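Local coordinates for ApeI dehydratase-like domain-containing protein (Pectobacterium atrosepticum, PDB 3ESI) that is of unknown function but has an ApeI dehydratase-like hotdog domain, consistent with a role as a dehydratase acting on acyl thioesters, at residues S96-Y101 with S114-L119. Numbering follows the deposited sequence.
Sequences SLTFSY and SGKIKL
The ring of Phe99 lies flat across the backbone of Gly115, whose CA sits 4.0 Å from the ring centroid and over its face, a CH-pi contact. Phe99 CG stands between its own backbone N and carbonyl carbon (chi1 73°), and this turn swings the ring over the neighbouring strand, where glycine offers bare main chain to cover. Ile117 CD1 approaches Phe99 CE2 obliquely at 3.9 Å; farther along the same face of the sheet, Leu97 CB touches Leu119 CD1 at 4.3 Å. Two antiparallel hydrogen-bonded pairs hold the strands in register. Leu97 and Ile117 exchange short bonds, Leu97 N to Ile117 O being 2.8 Å and almost straight (176°). Phe99 and Gly115 are joined by a longer pair, with Gly115 N 3.2 Å from Phe99 O. The other face carries Ser96, Thr98, Ser100, Ser114, Lys116 and Lys118. There Lys118, bent at chi2 and chi3, curls back so that NZ makes a weak 3.4 Å bond to Ser96 OG, while its stronger partner is Lys94 O; Lys116 CD packs against the same hydroxyl. These strands form the 96-105/108-121 hairpin of the antiparallel hotdog sheet, flanked by strands 83-91 and 64-74. On the apolar face, Ile117 meets Leu49 and Met53 of helix 45-59, the helix that the sheet wraps around in this fold.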
ATOM      1  N   SER A  96      -0.882 -21.591 -20.737  1.00 54.37           N
ATOM      2  CA  SER A  96      -0.042 -20.663 -19.994  1.00 53.12           C
ATOM      3  C   SER A  96       0.268 -19.385 -20.759  1.00 51.42           C
ATOM      4  O   SER A  96       0.666 -19.409 -21.924  1.00 50.37           O
ATOM      5  CB  SER A  96       1.274 -21.332 -19.593  1.00 53.95           C
ATOM      6  OG  SER A  96       1.083 -22.199 -18.488  1.00 57.27           O
ATOM      7  N   LEU A  97       0.087 -18.265 -20.075  1.00 50.07           N
ATOM      8  CA  LEU A  97       0.343 -16.963 -20.650  1.00 47.28           C
ATOM      9  C   LEU A  97       1.554 -16.410 -19.938  1.00 46.46           C
ATOM     10  O   LEU A  97       1.558 -16.267 -18.716  1.00 46.22           O
ATOM     11  CB  LEU A  97      -0.867 -16.056 -20.438  1.00 48.23           C
ATOM     12  CG  LEU A  97      -0.857 -14.616 -20.960  1.00 48.71           C
ATOM     13  CD1 LEU A  97       0.121 -13.787 -20.158  1.00 49.49           C
ATOM     14  CD2 LEU A  97      -0.496 -14.598 -22.435  1.00 48.68           C
ATOM     15  N   THR A  98       2.592 -16.130 -20.710  1.00 45.06           N
ATOM     16  CA  THR A  98       3.822 -15.573 -20.172  1.00 44.71           C
ATOM     17  C   THR A  98       3.915 -14.097 -20.562  1.00 43.67           C
ATOM     18  O   THR A  98       3.642 -13.729 -21.701  1.00 43.81           O
ATOM     19  CB  THR A  98       5.037 -16.351 -20.708  1.00 45.06           C
ATOM     20  OG1 THR A  98       5.196 -17.545 -19.933  1.00 47.57           O
ATOM     21  CG2 THR A  98       6.299 -15.524 -20.624  1.00 47.18           C
ATOM     22  N   PHE A  99       4.284 -13.248 -19.612  1.00 42.29           N
ATOM     23  CA  PHE A  99       4.390 -11.829 -19.895  1.00 40.07           C
ATOM     24  C   PHE A  99       5.698 -11.264 -19.385  1.00 39.94           C
ATOM     25  O   PHE A  99       6.335 -11.837 -18.502  1.00 38.67           O
ATOM     26  CB  PHE A  99       3.226 -11.068 -19.257  1.00 39.32           C
ATOM     27  CG  PHE A  99       3.323 -10.951 -17.771  1.00 38.56           C
ATOM     28  CD1 PHE A  99       4.135  -9.985 -17.188  1.00 39.05           C
ATOM     29  CD2 PHE A  99       2.596 -11.807 -16.946  1.00 39.77           C
ATOM     30  CE1 PHE A  99       4.225  -9.867 -15.794  1.00 40.00           C
ATOM     31  CE2 PHE A  99       2.676 -11.700 -15.554  1.00 39.84           C
ATOM     32  CZ  PHE A  99       3.493 -10.727 -14.975  1.00 40.07           C
ATOM     33  N   SER A 100       6.088 -10.126 -19.950  1.00 39.56           N
ATOM     34  CA  SER A 100       7.310  -9.463 -19.542  1.00 38.53           C
ATOM     35  C   SER A 100       7.253  -7.952 -19.792  1.00 37.62           C
ATOM     36  O   SER A 100       6.945  -7.505 -20.892  1.00 36.81           O
ATOM     37  CB  SER A 100       8.492 -10.076 -20.284  1.00 38.98           C
ATOM     38  OG  SER A 100       9.698  -9.470 -19.871  1.00 41.53           O
ATOM     39  N   TYR A 101       7.540  -7.177 -18.751  1.00 37.08           N
ATOM     40  CA  TYR A 101       7.540  -5.718 -18.834  1.00 37.46           C
ATOM     41  C   TYR A 101       8.965  -5.215 -18.737  1.00 37.76           C
ATOM     42  O   TYR A 101       9.709  -5.626 -17.849  1.00 38.14           O
ATOM     43  CB  TYR A 101       6.765  -5.089 -17.665  1.00 34.28           C
ATOM     44  CG  TYR A 101       5.261  -5.022 -17.802  1.00 34.36           C
ATOM     45  CD1 TYR A 101       4.645  -4.018 -18.551  1.00 32.49           C
ATOM     46  CD2 TYR A 101       4.444  -5.935 -17.129  1.00 36.01           C
ATOM     47  CE1 TYR A 101       3.258  -3.923 -18.618  1.00 32.39           C
ATOM     48  CE2 TYR A 101       3.060  -5.848 -17.192  1.00 33.82           C
ATOM     49  CZ  TYR A 101       2.476  -4.843 -17.932  1.00 34.07           C
ATOM     50  OH  TYR A 101       1.105  -4.759 -17.969  1.00 34.87           O
ATOM     51  N   SER A 114       7.793  -9.788 -14.570  1.00 37.35           N
ATOM     52  CA  SER A 114       7.501 -10.872 -15.499  1.00 37.83           C
ATOM     53  C   SER A 114       6.727 -11.921 -14.741  1.00 37.77           C
ATOM     54  O   SER A 114       6.683 -11.884 -13.514  1.00 38.35           O
ATOM     55  CB  SER A 114       8.798 -11.471 -16.037  1.00 37.36           C
ATOM     56  OG  SER A 114       9.695 -11.796 -14.981  1.00 37.09           O
ATOM     57  N   GLY A 115       6.102 -12.848 -15.454  1.00 37.94           N
ATOM     58  CA  GLY A 115       5.367 -13.876 -14.754  1.00 39.55           C
ATOM     59  C   GLY A 115       4.608 -14.810 -15.651  1.00 41.84           C
ATOM     60  O   GLY A 115       4.553 -14.600 -16.864  1.00 42.93           O
ATOM     61  N   LYS A 116       4.035 -15.851 -15.050  1.00 43.45           N
ATOM     62  CA  LYS A 116       3.254 -16.831 -15.790  1.00 44.45           C
ATOM     63  C   LYS A 116       1.864 -16.893 -15.182  1.00 44.10           C
ATOM     64  O   LYS A 116       1.706 -16.972 -13.971  1.00 44.30           O
ATOM     65  CB  LYS A 116       3.914 -18.212 -15.743  1.00 44.74           C
ATOM     66  CG  LYS A 116       3.049 -19.317 -16.353  1.00 47.80           C
ATOM     67  CD  LYS A 116       3.874 -20.503 -16.859  1.00 49.59           C
ATOM     68  CE  LYS A 116       4.798 -21.057 -15.785  1.00 51.71           C
ATOM     69  NZ  LYS A 116       5.565 -22.235 -16.286  1.00 55.42           N
ATOM     70  N   ILE A 117       0.860 -16.854 -16.040  1.00 43.72           N
ATOM     71  CA  ILE A 117      -0.520 -16.885 -15.603  1.00 43.38           C
ATOM     72  C   ILE A 117      -1.239 -18.048 -16.280  1.00 45.86           C
ATOM     73  O   ILE A 117      -0.959 -18.369 -17.440  1.00 46.34           O
ATOM     74  CB  ILE A 117      -1.203 -15.560 -15.980  1.00 42.62           C
ATOM     75  CG1 ILE A 117      -0.495 -14.411 -15.260  1.00 41.96           C
ATOM     76  CG2 ILE A 117      -2.680 -15.600 -15.645  1.00 41.01           C
ATOM     77  CD1 ILE A 117      -0.963 -13.055 -15.695  1.00 45.02           C
ATOM     78  N   LYS A 118      -2.143 -18.696 -15.550  1.00 46.77           N
ATOM     79  CA  LYS A 118      -2.903 -19.800 -16.111  1.00 46.98           C
ATOM     80  C   LYS A 118      -4.248 -19.213 -16.499  1.00 46.23           C
ATOM     81  O   LYS A 118      -4.806 -18.422 -15.743  1.00 45.48           O
ATOM     82  CB  LYS A 118      -3.108 -20.908 -15.067  1.00 50.38           C
ATOM     83  CG  LYS A 118      -1.825 -21.500 -14.470  1.00 54.15           C
ATOM     84  CD  LYS A 118      -1.030 -22.333 -15.478  1.00 57.45           C
ATOM     85  CE  LYS A 118      -1.808 -23.562 -15.944  1.00 58.73           C
ATOM     86  NZ  LYS A 118      -1.024 -24.358 -16.927  1.00 58.68           N
ATOM     87  N   LEU A 119      -4.752 -19.576 -17.677  1.00 46.48           N
ATOM     88  CA  LEU A 119      -6.055 -19.092 -18.140  1.00 48.23           C
ATOM     89  C   LEU A 119      -6.985 -20.291 -18.357  1.00 50.23           C
ATOM     90  O   LEU A 119      -6.524 -21.430 -18.431  1.00 50.91           O
ATOM     91  CB  LEU A 119      -5.914 -18.310 -19.453  1.00 47.68           C
ATOM     92  CG  LEU A 119      -4.939 -17.121 -19.538  1.00 46.57           C
ATOM     93  CD1 LEU A 119      -5.118 -16.441 -20.899  1.00 42.92           C
ATOM     94  CD2 LEU A 119      -5.184 -16.131 -18.401  1.00 45.49           C
TER